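Local coordinates for YqgE/AlgH family protein (Corynebacterium diphtheriae NCTC 13129, PDB 2GS5) that is of unknown function but belongs to the UPF0301 (AlgH) family and folds round a mixed beta sheet, at residues G18-A24 and D154-A160; A46-L52 and F135-W141; V63-W67 and V116-P122; S170-G175 and Y188-P192. All coordinates share one frame; numbering follows the deposited sequence.

Contacts 1 and 2 belong to one mixed sheet: strand 19-23 pairs with 155-159 in contact 1, strand 47-51 with the end of 129-141 in contact 2, and strand 36-42 runs between the two pairs. Their centres lie about 13 Å apart, and Leu21 and Trp155 of contact 1 both pack on Trp141 of contact 2. Along the chain contact 3 is nested inside contact 2, and contact 2 inside contact 1. Contact 3 lies across the chain's centre from contact 1, about 28 Å between centres. Contact 4 follows contact 1 in sequence and touches it where Trp174 bonds to Ala23. Contacts 1 and 2 thus build the sheet, contact 3 joins loops far from contact 1, and the C-terminal segment packs beside contact 1.

Contact 1 of 4, residues G18-A24 and D154-A160; sequences GMVLVAA and DWFVAPA
The indole of Trp155 lies against Leu21 and Ala23 on one face of an antiparallel strand pair. Its six-membered ring does the touching: CE3 is 3.7 Å from Leu21 CB, and CZ3 is 3.9 Å from Ala23 CB. The approach is oblique, and a small alanine leaves room for so broad a ring. With CG anti to its own carbonyl carbon (chi1 -51°), the ring is carried toward strand 19-23, while Glu149 accepts from its NE1. On the same face Leu21 and Val157 lie side by side and point the same way, Leu21 CD2 meeting Val157 CG2 at 3.8 Å; helix 145-151 packs over them. The other face carries Val20, Val22, Phe156 and Ala158. There Val20 CG1 reaches Ala160 CB at 3.6 Å, whereas the ring of Phe156 leads away from the partner strand toward Phe2. Beta-branched valines suit these extended positions. Between the faces run backbone hydrogen bonds: Val20 exchanges a pair with Ala158, and Val22 a pair with Phe156. The bond from Val20 N to Ala158 O is 2.7 Å long. At one end a water donates to both Gly18 O and Ala160 O. Most of the contact is buried, and the backbone bonds supply partners for strand N-H and C=O groups that burial takes from water, while apolar side chains line both faces.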
loop_
_atom_site.group_PDB
_atom_site.type_symbol
_atom_site.label_atom_id
_atom_site.label_comp_id
_atom_site.label_asym_id
_atom_site.label_seq_id
_atom_site.Cartn_x
_atom_site.Cartn_y
_atom_site.Cartn_z
ATOM N N GLY A 18 4.056 -2.946 -6.138
ATOM C CA GLY A 18 2.679 -2.968 -6.610
ATOM C C GLY A 18 1.860 -4.127 -6.063
ATOM O O GLY A 18 0.647 -4.163 -6.261
HETATM N N MSE A 19 2.514 -5.076 -5.395
HETATM C CA MSE A 19 1.822 -6.099 -4.616
HETATM C C MSE A 19 1.541 -5.570 -3.240
HETATM O O MSE A 19 2.263 -4.714 -2.752
HETATM C CB MSE A 19 2.679 -7.357 -4.469
HETATM C CG MSE A 19 2.972 -8.056 -5.774
HETATM SE SE MSE A 19 1.392 -8.904 -6.577
HETATM C CE MSE A 19 1.103 -10.342 -5.323
ATOM N N VAL A 20 0.487 -6.091 -2.621
ATOM C CA VAL A 20 0.229 -5.863 -1.201
ATOM C C VAL A 20 0.495 -7.131 -0.398
ATOM O O VAL A 20 0.300 -8.244 -0.878
ATOM C CB VAL A 20 -1.196 -5.367 -0.909
ATOM C CG1 VAL A 20 -1.331 -3.904 -1.335
ATOM C CG2 VAL A 20 -2.239 -6.219 -1.600
ATOM N N LEU A 21 0.987 -6.919 0.816
ATOM C CA LEU A 21 1.171 -7.949 1.818
ATOM C C LEU A 21 -0.021 -7.842 2.750
ATOM O O LEU A 21 -0.182 -6.832 3.443
ATOM C CB LEU A 21 2.458 -7.719 2.599
ATOM C CG LEU A 21 3.745 -7.673 1.779
ATOM C CD1 LEU A 21 4.942 -7.198 2.610
ATOM C CD2 LEU A 21 4.002 -9.037 1.159
ATOM N N VAL A 22 -0.858 -8.877 2.759
ATOM C CA VAL A 22 -2.078 -8.862 3.556
ATOM C C VAL A 22 -1.805 -9.601 4.854
ATOM O O VAL A 22 -1.444 -10.773 4.828
ATOM C CB VAL A 22 -3.231 -9.545 2.814
ATOM C CG1 VAL A 22 -4.512 -9.457 3.637
ATOM C CG2 VAL A 22 -3.407 -8.934 1.421
ATOM N N ALA A 23 -1.954 -8.914 5.988
ATOM C CA ALA A 23 -1.665 -9.520 7.295
ATOM C C ALA A 23 -2.546 -10.749 7.567
ATOM O O ALA A 23 -3.761 -10.730 7.333
ATOM C CB ALA A 23 -1.839 -8.505 8.420
ATOM N N ALA A 24 -1.941 -11.817 8.065
ATOM C CA ALA A 24 -2.698 -12.965 8.557
ATOM C C ALA A 24 -3.675 -12.501 9.631
ATOM O O ALA A 24 -3.340 -11.638 10.432
ATOM C CB ALA A 24 -1.750 -14.012 9.127
ATOM N N ASP A 154 2.681 -15.421 7.638
ATOM C CA ASP A 154 2.382 -14.068 8.163
ATOM C C ASP A 154 1.629 -13.173 7.191
ATOM O O ASP A 154 0.862 -12.289 7.612
ATOM C CB ASP A 154 3.669 -13.316 8.534
ATOM C CG ASP A 154 4.377 -13.887 9.743
ATOM O OD1 ASP A 154 3.908 -14.903 10.325
ATOM O OD2 ASP A 154 5.433 -13.316 10.092
ATOM N N TRP A 155 1.879 -13.378 5.903
ATOM C CA TRP A 155 1.373 -12.498 4.861
ATOM C C TRP A 155 0.851 -13.301 3.691
ATOM O O TRP A 155 1.371 -14.375 3.401
ATOM C CB TRP A 155 2.490 -11.623 4.309
ATOM C CG TRP A 155 3.286 -10.902 5.325
ATOM C CD1 TRP A 155 4.535 -11.219 5.749
ATOM C CD2 TRP A 155 2.901 -9.732 6.045
ATOM N NE1 TRP A 155 4.957 -10.323 6.686
ATOM C CE2 TRP A 155 3.967 -9.399 6.893
ATOM C CE3 TRP A 155 1.755 -8.929 6.054
ATOM C CZ2 TRP A 155 3.923 -8.304 7.751
ATOM C CZ3 TRP A 155 1.718 -7.833 6.907
ATOM C CH2 TRP A 155 2.792 -7.533 7.739
ATOM N N PHE A 156 -0.165 -12.761 3.025
ATOM C CA PHE A 156 -0.607 -13.252 1.731
ATOM C C PHE A 156 -0.311 -12.157 0.712
ATOM O O PHE A 156 -0.710 -11.008 0.888
ATOM C CB PHE A 156 -2.098 -13.600 1.752
ATOM C CG PHE A 156 -2.602 -14.195 0.465
ATOM C CD1 PHE A 156 -2.512 -15.555 0.226
ATOM C CD2 PHE A 156 -3.167 -13.386 -0.510
ATOM C CE1 PHE A 156 -2.987 -16.107 -0.960
ATOM C CE2 PHE A 156 -3.627 -13.925 -1.684
ATOM C CZ PHE A 156 -3.540 -15.272 -1.921
ATOM N N VAL A 157 0.411 -12.526 -0.339
ATOM C CA VAL A 157 0.830 -11.583 -1.369
ATOM C C VAL A 157 -0.233 -11.527 -2.450
ATOM O O VAL A 157 -0.589 -12.561 -3.015
ATOM C CB VAL A 157 2.176 -11.987 -1.961
ATOM C CG1 VAL A 157 2.661 -10.981 -3.003
ATOM C CG2 VAL A 157 3.181 -12.112 -0.862
ATOM N N ALA A 158 -0.754 -10.333 -2.714
ATOM C CA ALA A 158 -1.822 -10.139 -3.705
ATOM C C ALA A 158 -1.601 -8.867 -4.503
ATOM O O ALA A 158 -0.983 -7.929 -4.019
ATOM C CB ALA A 158 -3.176 -10.062 -3.016
ATOM N N PRO A 159 -2.101 -8.837 -5.744
ATOM C CA PRO A 159 -2.010 -7.572 -6.474
ATOM C C PRO A 159 -2.824 -6.453 -5.820
ATOM O O PRO A 159 -3.951 -6.674 -5.383
ATOM C CB PRO A 159 -2.546 -7.904 -7.865
ATOM C CG PRO A 159 -3.168 -9.237 -7.765
ATOM C CD PRO A 159 -2.712 -9.917 -6.531
ATOM N N ALA A 160 -2.225 -5.264 -5.728
ATOM C CA ALA A 160 -2.933 -4.076 -5.264
ATOM C C ALA A 160 -3.786 -3.530 -6.400
ATOM O O ALA A 160 -3.434 -3.696 -7.576
ATOM C CB ALA A 160 -1.945 -3.010 -4.787
HETATM O O HOH W 1 -0.835 -4.291 -8.581
#

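Contact 2 of 4, residues A46-L52 and F135-W141; sequences ATFGVNL and FAGHAEW
Four backbone hydrogen bonds join Thr47 to Trp141 and Gly49 to Ala139, in the register of an antiparallel pair. Between these pairs, Phe48 faces Glu140 at a non-hydrogen-bonded position, where the CA-H of Phe48 also approaches Ala139 O.

Aromatic contacts are divided between the faces. Phe48, His138 and Glu140 all point the same way. Phe48 CD1 is 3.8 Å from His138 CE1, which sits at the edge of the phenyl ring, and the two ring planes are inclined at 55°. At the adjoining ring atom, CE1, Phe48 meets Glu140 CD at 3.8 Å; the extended glutamate runs alongside, its carboxylate plane only 23° from that of the ring. The imidazole is further held by Asn84, bonded to NE2. On the opposite face Trp141 turns its edge to Thr47 O; the indole edge also lies near Gly49 N, where the glycine adds no side chain on that face.

Apolar packing takes over on the Phe135 side of the corner at Gly137. Val50 CG2 stands over the centre of the Phe135 ring in a CH-pi contact, 4.1 Å from the centroid; with CG1 anti to the carbonyl carbon (chi1 -68°), CG2 is left between the backbone N and the carbonyl carbon, facing the ring. Leu52 CD2 reaches Phe135 CZ at 3.5 Å. The positive phi of Gly137 suits glycine and lets the chain bend there. This is antiparallel pairing at a bent strand, 129-141, in the mixed sheet of the AlgH-like domain.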
loop_
_atom_site.group_PDB
_atom_site.type_symbol
_atom_site.label_atom_id
_atom_site.label_comp_id
_atom_site.label_asym_id
_atom_site.label_seq_id
_atom_site.Cartn_x
_atom_site.Cartn_y
_atom_site.Cartn_z
ATOM N N ALA A 46 16.856 -4.106 0.422
ATOM C CA ALA A 46 15.745 -4.393 1.349
ATOM C C ALA A 46 14.418 -4.333 0.617
ATOM O O ALA A 46 14.382 -4.026 -0.566
ATOM C CB ALA A 46 15.738 -3.400 2.491
ATOM N N THR A 47 13.331 -4.638 1.327
ATOM C CA THR A 47 11.991 -4.450 0.803
ATOM C C THR A 47 11.334 -3.378 1.653
ATOM O O THR A 47 11.453 -3.413 2.879
ATOM C CB THR A 47 11.162 -5.735 0.885
ATOM O OG1 THR A 47 11.888 -6.790 0.253
ATOM C CG2 THR A 47 9.805 -5.575 0.206
ATOM N N PHE A 48 10.677 -2.424 1.002
ATOM C CA PHE A 48 9.997 -1.330 1.694
ATOM C C PHE A 48 8.543 -1.309 1.316
ATOM O O PHE A 48 8.194 -1.575 0.162
ATOM C CB PHE A 48 10.602 0.018 1.295
ATOM C CG PHE A 48 12.067 0.134 1.610
ATOM C CD1 PHE A 48 12.489 0.721 2.788
ATOM C CD2 PHE A 48 13.020 -0.353 0.723
ATOM C CE1 PHE A 48 13.844 0.828 3.073
ATOM C CE2 PHE A 48 14.376 -0.251 0.996
ATOM C CZ PHE A 48 14.781 0.345 2.181
ATOM N N GLY A 49 7.684 -0.952 2.262
ATOM C CA GLY A 49 6.271 -0.838 1.988
ATOM C C GLY A 49 5.575 0.183 2.847
ATOM O O GLY A 49 6.145 0.666 3.823
ATOM N N VAL A 50 4.370 0.548 2.425
ATOM C CA VAL A 50 3.503 1.390 3.234
ATOM C C VAL A 50 2.143 0.713 3.445
ATOM O O VAL A 50 1.472 0.258 2.503
ATOM C CB VAL A 50 3.319 2.815 2.624
ATOM C CG1 VAL A 50 4.634 3.631 2.688
ATOM C CG2 VAL A 50 2.771 2.759 1.202
ATOM N N ASN A 51 1.738 0.664 4.709
ATOM C CA ASN A 51 0.411 0.196 5.059
ATOM C C ASN A 51 -0.628 1.118 4.445
ATOM O O ASN A 51 -0.468 2.340 4.491
ATOM C CB ASN A 51 0.272 0.172 6.580
ATOM C CG ASN A 51 -0.984 -0.543 7.059
ATOM O OD1 ASN A 51 -1.718 -1.163 6.288
ATOM N ND2 ASN A 51 -1.228 -0.453 8.363
ATOM N N LEU A 52 -1.677 0.526 3.879
ATOM C CA LEU A 52 -2.783 1.259 3.272
ATOM C C LEU A 52 -4.014 1.358 4.172
ATOM O O LEU A 52 -4.973 2.053 3.829
ATOM C CB LEU A 52 -3.202 0.578 1.963
ATOM C CG LEU A 52 -2.114 0.385 0.911
ATOM C CD1 LEU A 52 -2.718 -0.253 -0.342
ATOM C CD2 LEU A 52 -1.453 1.718 0.569
ATOM N N PHE A 135 1.546 8.972 2.943
ATOM C CA PHE A 135 1.837 8.047 4.031
ATOM C C PHE A 135 3.014 8.511 4.854
ATOM O O PHE A 135 4.078 8.789 4.313
ATOM C CB PHE A 135 2.134 6.659 3.475
ATOM C CG PHE A 135 1.020 6.117 2.644
ATOM C CD1 PHE A 135 0.033 5.316 3.203
ATOM C CD2 PHE A 135 0.919 6.462 1.296
ATOM C CE1 PHE A 135 -1.026 4.852 2.447
ATOM C CE2 PHE A 135 -0.128 5.984 0.531
ATOM C CZ PHE A 135 -1.102 5.185 1.101
ATOM N N ALA A 136 2.810 8.581 6.166
ATOM C CA ALA A 136 3.855 8.938 7.117
ATOM C C ALA A 136 4.448 7.653 7.666
ATOM O O ALA A 136 3.728 6.828 8.227
ATOM C CB ALA A 136 3.270 9.791 8.253
ATOM N N GLY A 137 5.749 7.471 7.484
ATOM C CA GLY A 137 6.431 6.278 7.956
ATOM C C GLY A 137 6.319 5.142 6.967
ATOM O O GLY A 137 5.550 5.205 6.004
ATOM N N HIS A 138 7.094 4.093 7.199
ATOM C CA HIS A 138 7.072 2.928 6.336
ATOM C C HIS A 138 7.490 1.682 7.099
ATOM O O HIS A 138 7.882 1.755 8.265
ATOM C CB HIS A 138 7.998 3.138 5.138
ATOM C CG HIS A 138 9.434 3.257 5.513
ATOM N ND1 HIS A 138 10.285 2.179 5.585
ATOM C CD2 HIS A 138 10.166 4.336 5.875
ATOM C CE1 HIS A 138 11.484 2.593 5.950
ATOM N NE2 HIS A 138 11.440 3.897 6.134
ATOM N N ALA A 139 7.347 0.549 6.417
ATOM C CA ALA A 139 7.764 -0.763 6.906
ATOM C C ALA A 139 8.952 -1.223 6.058
ATOM O O ALA A 139 9.035 -0.910 4.879
ATOM C CB ALA A 139 6.617 -1.745 6.798
ATOM N N GLU A 140 9.886 -1.929 6.688
ATOM C CA GLU A 140 11.082 -2.427 6.003
ATOM C C GLU A 140 11.292 -3.891 6.347
ATOM O O GLU A 140 11.080 -4.298 7.493
ATOM C CB GLU A 140 12.337 -1.622 6.408
ATOM C CG GLU A 140 13.617 -2.021 5.647
ATOM C CD GLU A 140 14.882 -1.265 6.076
ATOM O OE1 GLU A 140 14.797 -0.352 6.914
ATOM O OE2 GLU A 140 15.982 -1.618 5.583
ATOM N N TRP A 141 11.711 -4.668 5.350
ATOM C CA TRP A 141 12.160 -6.051 5.537
ATOM C C TRP A 141 13.612 -6.163 5.128
ATOM O O TRP A 141 13.988 -5.765 4.019
ATOM C CB TRP A 141 11.337 -7.041 4.708
ATOM C CG TRP A 141 9.977 -7.251 5.246
ATOM C CD1 TRP A 141 9.554 -8.291 6.019
ATOM C CD2 TRP A 141 8.856 -6.372 5.108
ATOM N NE1 TRP A 141 8.236 -8.117 6.365
ATOM C CE2 TRP A 141 7.783 -6.945 5.825
ATOM C CE3 TRP A 141 8.649 -5.159 4.447
ATOM C CZ2 TRP A 141 6.523 -6.354 5.887
ATOM C CZ3 TRP A 141 7.397 -4.564 4.523
ATOM C CH2 TRP A 141 6.350 -5.164 5.234
#

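Contact 3 of 4, residues V63-W67 and V116-P122; sequences VIPEW and VNLGADP
Trp67 is held between Leu118 and Pro122, one on each face of its indole, in two CH-pi contacts. Leu118 CD2 stands over the five-membered ring, 3.9 Å from its centroid. From the opposite face Pro122 CG lies over the six-membered ring, 4.0 Å from that centroid and 13° off the normal. A flat, broad indole suits a slot between a methyl of the branched leucine and a rigid proline ring. One polar bond adds to this: Trp67 NE1 donates to Leu118 O at 3.1 Å, with the acceptor close to the ring plane. The bond is moderately bent, 146° at the hydrogen. Leu118 thus grips the indole twice, by its carbonyl and by its methyl. Leu118 O also lies 2.8 Å from a water that hydrogen-bonds Glu66 OE2. Glu66 O, for its part, approaches Pro122 CG at 3.3 Å. The opposing loop is shaped by a type I turn from Asn117 to Ala120, overlapped by an Asx turn in which Asn117 OD1 accepts from Gly119 N; asparagine has a side chain of the right length for this. Asp121 then caps the following helix through Glu123 N. The contact joins the 3-10 segment beginning at Pro65 to the link between strand 113-116 and helix 122-125, with Ile125 of that helix and Met132 of strand 129-141 also packing against Trp67.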
loop_
_atom_site.group_PDB
_atom_site.type_symbol
_atom_site.label_atom_id
_atom_site.label_comp_id
_atom_site.label_asym_id
_atom_site.label_seq_id
_atom_site.Cartn_x
_atom_site.Cartn_y
_atom_site.Cartn_z
ATOM N N VAL A 63 0.960 19.645 7.104
ATOM C CA VAL A 63 2.309 19.134 6.854
ATOM C C VAL A 63 2.848 19.624 5.514
ATOM O O VAL A 63 3.915 20.229 5.463
ATOM C CB VAL A 63 2.327 17.590 6.906
ATOM C CG1 VAL A 63 3.716 17.048 6.560
ATOM C CG2 VAL A 63 1.872 17.102 8.291
ATOM N N ILE A 64 2.104 19.367 4.441
ATOM C CA ILE A 64 2.478 19.800 3.089
ATOM C C ILE A 64 1.230 20.316 2.367
ATOM O O ILE A 64 0.680 19.642 1.504
ATOM C CB ILE A 64 3.169 18.676 2.245
ATOM C CG1 ILE A 64 2.553 17.305 2.523
ATOM C CG2 ILE A 64 4.666 18.643 2.512
ATOM C CD1 ILE A 64 3.141 16.193 1.664
ATOM N N PRO A 65 0.774 21.529 2.726
ATOM C CA PRO A 65 -0.483 22.045 2.183
ATOM C C PRO A 65 -0.513 22.163 0.660
ATOM O O PRO A 65 -1.578 22.070 0.064
ATOM C CB PRO A 65 -0.618 23.421 2.848
ATOM C CG PRO A 65 0.744 23.761 3.316
ATOM C CD PRO A 65 1.410 22.483 3.653
ATOM N N GLU A 66 0.651 22.360 0.046
ATOM C CA GLU A 66 0.757 22.504 -1.400
ATOM C C GLU A 66 0.228 21.290 -2.161
ATOM O O GLU A 66 -0.189 21.417 -3.307
ATOM C CB GLU A 66 2.212 22.778 -1.827
ATOM C CG GLU A 66 3.221 21.665 -1.509
ATOM C CD GLU A 66 3.917 21.819 -0.160
ATOM O OE1 GLU A 66 3.318 22.378 0.791
ATOM O OE2 GLU A 66 5.079 21.357 -0.054
ATOM N N TRP A 67 0.267 20.123 -1.519
ATOM C CA TRP A 67 -0.160 18.875 -2.158
ATOM C C TRP A 67 -1.648 18.581 -2.017
ATOM O O TRP A 67 -2.166 17.697 -2.691
ATOM C CB TRP A 67 0.676 17.697 -1.631
ATOM C CG TRP A 67 1.988 17.642 -2.342
ATOM C CD1 TRP A 67 3.200 18.049 -1.880
ATOM C CD2 TRP A 67 2.194 17.204 -3.687
ATOM N NE1 TRP A 67 4.162 17.875 -2.856
ATOM C CE2 TRP A 67 3.567 17.358 -3.975
ATOM C CE3 TRP A 67 1.352 16.672 -4.670
ATOM C CZ2 TRP A 67 4.111 17.006 -5.210
ATOM C CZ3 TRP A 67 1.892 16.322 -5.891
ATOM C CH2 TRP A 67 3.261 16.491 -6.153
ATOM N N VAL A 116 4.883 9.121 -6.197
ATOM C CA VAL A 116 4.950 10.508 -6.651
ATOM C C VAL A 116 6.091 11.195 -5.928
ATOM O O VAL A 116 6.167 11.151 -4.701
ATOM C CB VAL A 116 3.643 11.265 -6.338
ATOM C CG1 VAL A 116 3.720 12.709 -6.821
ATOM C CG2 VAL A 116 2.445 10.549 -6.963
ATOM N N ASN A 117 6.992 11.807 -6.686
ATOM C CA ASN A 117 8.053 12.586 -6.097
ATOM C C ASN A 117 7.476 13.869 -5.530
ATOM O O ASN A 117 7.005 14.723 -6.280
ATOM C CB ASN A 117 9.126 12.899 -7.142
ATOM C CG ASN A 117 10.376 13.465 -6.535
ATOM O OD1 ASN A 117 10.329 14.362 -5.685
ATOM N ND2 ASN A 117 11.523 12.951 -6.975
ATOM N N LEU A 118 7.500 14.008 -4.201
ATOM C CA LEU A 118 6.843 15.150 -3.548
ATOM C C LEU A 118 7.626 16.456 -3.687
ATOM O O LEU A 118 7.177 17.502 -3.229
ATOM C CB LEU A 118 6.536 14.841 -2.079
ATOM C CG LEU A 118 5.536 13.701 -1.866
ATOM C CD1 LEU A 118 5.301 13.421 -0.376
ATOM C CD2 LEU A 118 4.217 13.958 -2.587
ATOM N N GLY A 119 8.798 16.388 -4.319
ATOM C CA GLY A 119 9.516 17.581 -4.750
ATOM C C GLY A 119 9.012 18.160 -6.063
ATOM O O GLY A 119 9.427 19.255 -6.461
ATOM N N ALA A 120 8.135 17.424 -6.747
ATOM C CA ALA A 120 7.516 17.907 -7.974
ATOM C C ALA A 120 6.606 19.100 -7.687
ATOM O O ALA A 120 6.204 19.344 -6.543
ATOM C CB ALA A 120 6.719 16.785 -8.659
ATOM N N ASP A 121 6.288 19.839 -8.741
ATOM C CA ASP A 121 5.276 20.878 -8.683
ATOM C C ASP A 121 3.916 20.190 -8.663
ATOM O O ASP A 121 3.586 19.469 -9.608
ATOM C CB ASP A 121 5.411 21.772 -9.921
ATOM C CG ASP A 121 4.469 22.963 -9.908
ATOM O OD1 ASP A 121 3.501 23.007 -9.122
ATOM O OD2 ASP A 121 4.710 23.879 -10.722
ATOM N N PRO A 122 3.120 20.392 -7.593
ATOM C CA PRO A 122 1.792 19.770 -7.559
ATOM C C PRO A 122 0.921 20.080 -8.778
ATOM O O PRO A 122 0.072 19.264 -9.136
ATOM C CB PRO A 122 1.150 20.358 -6.296
ATOM C CG PRO A 122 2.283 20.791 -5.447
ATOM C CD PRO A 122 3.396 21.169 -6.371
HETATM O O HOH W 2 6.972 19.967 -1.834
#

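Contact 4 of 4, residues S170-G175 and Y188-P192; sequences SVDVWG and YSTFP
The segment 188-192 passes as an irregular chain beside the start of helix 173-179, with its CA atoms coming nearest at Gly175 and Ser189, 4.6 Å apart. The absence of a side chain at Gly175 permits this: its CA comes within 3.4 Å of Thr190 O in a CA-H...O contact, where a CB would collide with that oxygen. Across the same gap, Thr190 OG1 donates a short hydrogen bond of 2.6 Å to Asp172 OD2, arriving on the syn side and 31° out of the carboxylate plane. The two side chains cross at about a right angle. The other carboxylate oxygen, Asp172 OD1, accepts from Gly175 N at 2.9 Å, met from well above the carboxylate plane. That bond makes Asp172 the N-cap of helix 173-179, and aspartate suits the post because its carboxylate can take an otherwise unpaired helix N-H and serve the neighbouring chain as well. The negative charge there would probably be eased by the helix dipole. A water donates both to OD2 and to Phe191 O.

Trp174 presents an edge to the passing chain: Tyr188 O lies 3.4 Å from Trp174 CH2, and Thr190 OG1 is near CE3. The indole NE1 is bonded to Ala23 O, and Arg34 makes a cation-pi contact with the ring. Pro192 closes the far end, its CG 3.2 Å from Ser170 O and its CD against Asp172 CB. On the segment 188-192, Arg179 bonds to Thr190 O and lies in a cation-pi contact with Phe191, while Thr190 N is buried without a partner.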
loop_
_atom_site.group_PDB
_atom_site.type_symbol
_atom_site.label_atom_id
_atom_site.label_comp_id
_atom_site.label_asym_id
_atom_site.label_seq_id
_atom_site.Cartn_x
_atom_site.Cartn_y
_atom_site.Cartn_z
ATOM N N SER A 170 -14.281 5.315 5.283
ATOM C CA SER A 170 -15.256 4.395 5.886
ATOM C C SER A 170 -14.953 2.922 5.581
ATOM O O SER A 170 -15.633 2.032 6.095
ATOM C CB SER A 170 -16.656 4.732 5.385
ATOM O OG SER A 170 -16.745 4.585 3.978
ATOM N N VAL A 171 -13.934 2.673 4.761
ATOM C CA VAL A 171 -13.649 1.341 4.215
ATOM C C VAL A 171 -12.781 0.521 5.160
ATOM O O VAL A 171 -11.913 1.057 5.852
ATOM C CB VAL A 171 -12.948 1.465 2.828
ATOM C CG1 VAL A 171 -12.172 0.199 2.449
ATOM C CG2 VAL A 171 -13.977 1.824 1.762
ATOM N N ASP A 172 -13.024 -0.788 5.175
ATOM C CA ASP A 172 -12.153 -1.744 5.846
ATOM C C ASP A 172 -11.210 -2.253 4.754
ATOM O O ASP A 172 -11.563 -3.133 3.972
ATOM C CB ASP A 172 -12.987 -2.886 6.450
ATOM C CG ASP A 172 -12.154 -3.891 7.226
ATOM O OD1 ASP A 172 -10.926 -3.953 7.004
ATOM O OD2 ASP A 172 -12.724 -4.615 8.064
ATOM N N VAL A 173 -10.024 -1.656 4.659
ATOM C CA VAL A 173 -9.137 -1.947 3.536
ATOM C C VAL A 173 -8.717 -3.418 3.551
ATOM O O VAL A 173 -8.733 -4.096 2.511
ATOM C CB VAL A 173 -7.902 -1.031 3.522
ATOM C CG1 VAL A 173 -6.932 -1.472 2.439
ATOM C CG2 VAL A 173 -8.316 0.413 3.310
ATOM N N TRP A 174 -8.372 -3.909 4.740
ATOM C CA TRP A 174 -7.986 -5.310 4.912
ATOM C C TRP A 174 -9.122 -6.254 4.500
ATOM O O TRP A 174 -8.914 -7.185 3.726
ATOM C CB TRP A 174 -7.552 -5.555 6.359
ATOM C CG TRP A 174 -7.050 -6.931 6.628
ATOM C CD1 TRP A 174 -5.761 -7.371 6.525
ATOM C CD2 TRP A 174 -7.817 -8.045 7.087
ATOM N NE1 TRP A 174 -5.681 -8.696 6.871
ATOM C CE2 TRP A 174 -6.931 -9.140 7.219
ATOM C CE3 TRP A 174 -9.175 -8.233 7.396
ATOM C CZ2 TRP A 174 -7.355 -10.401 7.639
ATOM C CZ3 TRP A 174 -9.592 -9.489 7.813
ATOM C CH2 TRP A 174 -8.685 -10.556 7.935
ATOM N N GLY A 175 -10.329 -5.986 4.987
ATOM C CA GLY A 175 -11.493 -6.771 4.599
ATOM C C GLY A 175 -11.761 -6.778 3.102
ATOM O O GLY A 175 -12.044 -7.830 2.522
ATOM N N TYR A 188 -12.736 -15.112 5.929
ATOM C CA TYR A 188 -12.114 -14.475 7.079
ATOM C C TYR A 188 -12.140 -12.944 6.976
ATOM O O TYR A 188 -11.629 -12.239 7.851
ATOM C CB TYR A 188 -10.690 -15.015 7.251
ATOM C CG TYR A 188 -10.652 -16.528 7.194
ATOM C CD1 TYR A 188 -11.140 -17.291 8.246
ATOM C CD2 TYR A 188 -10.194 -17.195 6.063
ATOM C CE1 TYR A 188 -11.136 -18.686 8.194
ATOM C CE2 TYR A 188 -10.189 -18.589 5.999
ATOM C CZ TYR A 188 -10.667 -19.330 7.069
ATOM O OH TYR A 188 -10.666 -20.705 7.036
ATOM N N SER A 189 -12.772 -12.415 5.926
ATOM C CA SER A 189 -12.828 -10.974 5.730
ATOM C C SER A 189 -13.800 -10.306 6.690
ATOM O O SER A 189 -14.736 -10.936 7.177
ATOM C CB SER A 189 -13.221 -10.644 4.294
ATOM O OG SER A 189 -14.551 -11.000 4.026
ATOM N N THR A 190 -13.575 -9.011 6.919
ATOM C CA THR A 190 -14.372 -8.226 7.856
ATOM C C THR A 190 -14.987 -7.001 7.187
ATOM O O THR A 190 -14.459 -6.493 6.199
ATOM C CB THR A 190 -13.505 -7.741 9.035
ATOM O OG1 THR A 190 -12.285 -7.184 8.530
ATOM C CG2 THR A 190 -13.181 -8.895 9.960
ATOM N N PHE A 191 -16.092 -6.518 7.745
ATOM C CA PHE A 191 -16.726 -5.275 7.287
ATOM C C PHE A 191 -16.606 -4.187 8.353
ATOM O O PHE A 191 -16.439 -4.500 9.532
ATOM C CB PHE A 191 -18.200 -5.524 6.969
ATOM C CG PHE A 191 -18.421 -6.285 5.696
ATOM C CD1 PHE A 191 -18.738 -7.636 5.722
ATOM C CD2 PHE A 191 -18.293 -5.652 4.470
ATOM C CE1 PHE A 191 -18.941 -8.341 4.543
ATOM C CE2 PHE A 191 -18.497 -6.352 3.286
ATOM C CZ PHE A 191 -18.812 -7.693 3.324
ATOM N N PRO A 192 -16.681 -2.901 7.941
ATOM C CA PRO A 192 -16.604 -1.802 8.907
ATOM C C PRO A 192 -17.651 -1.937 10.018
ATOM O O PRO A 192 -18.801 -2.304 9.747
ATOM C CB PRO A 192 -16.882 -0.560 8.056
ATOM C CG PRO A 192 -16.519 -0.947 6.677
ATOM C CD PRO A 192 -16.841 -2.405 6.563
HETATM O O HOH W 3 -14.114 -4.027 10.638
#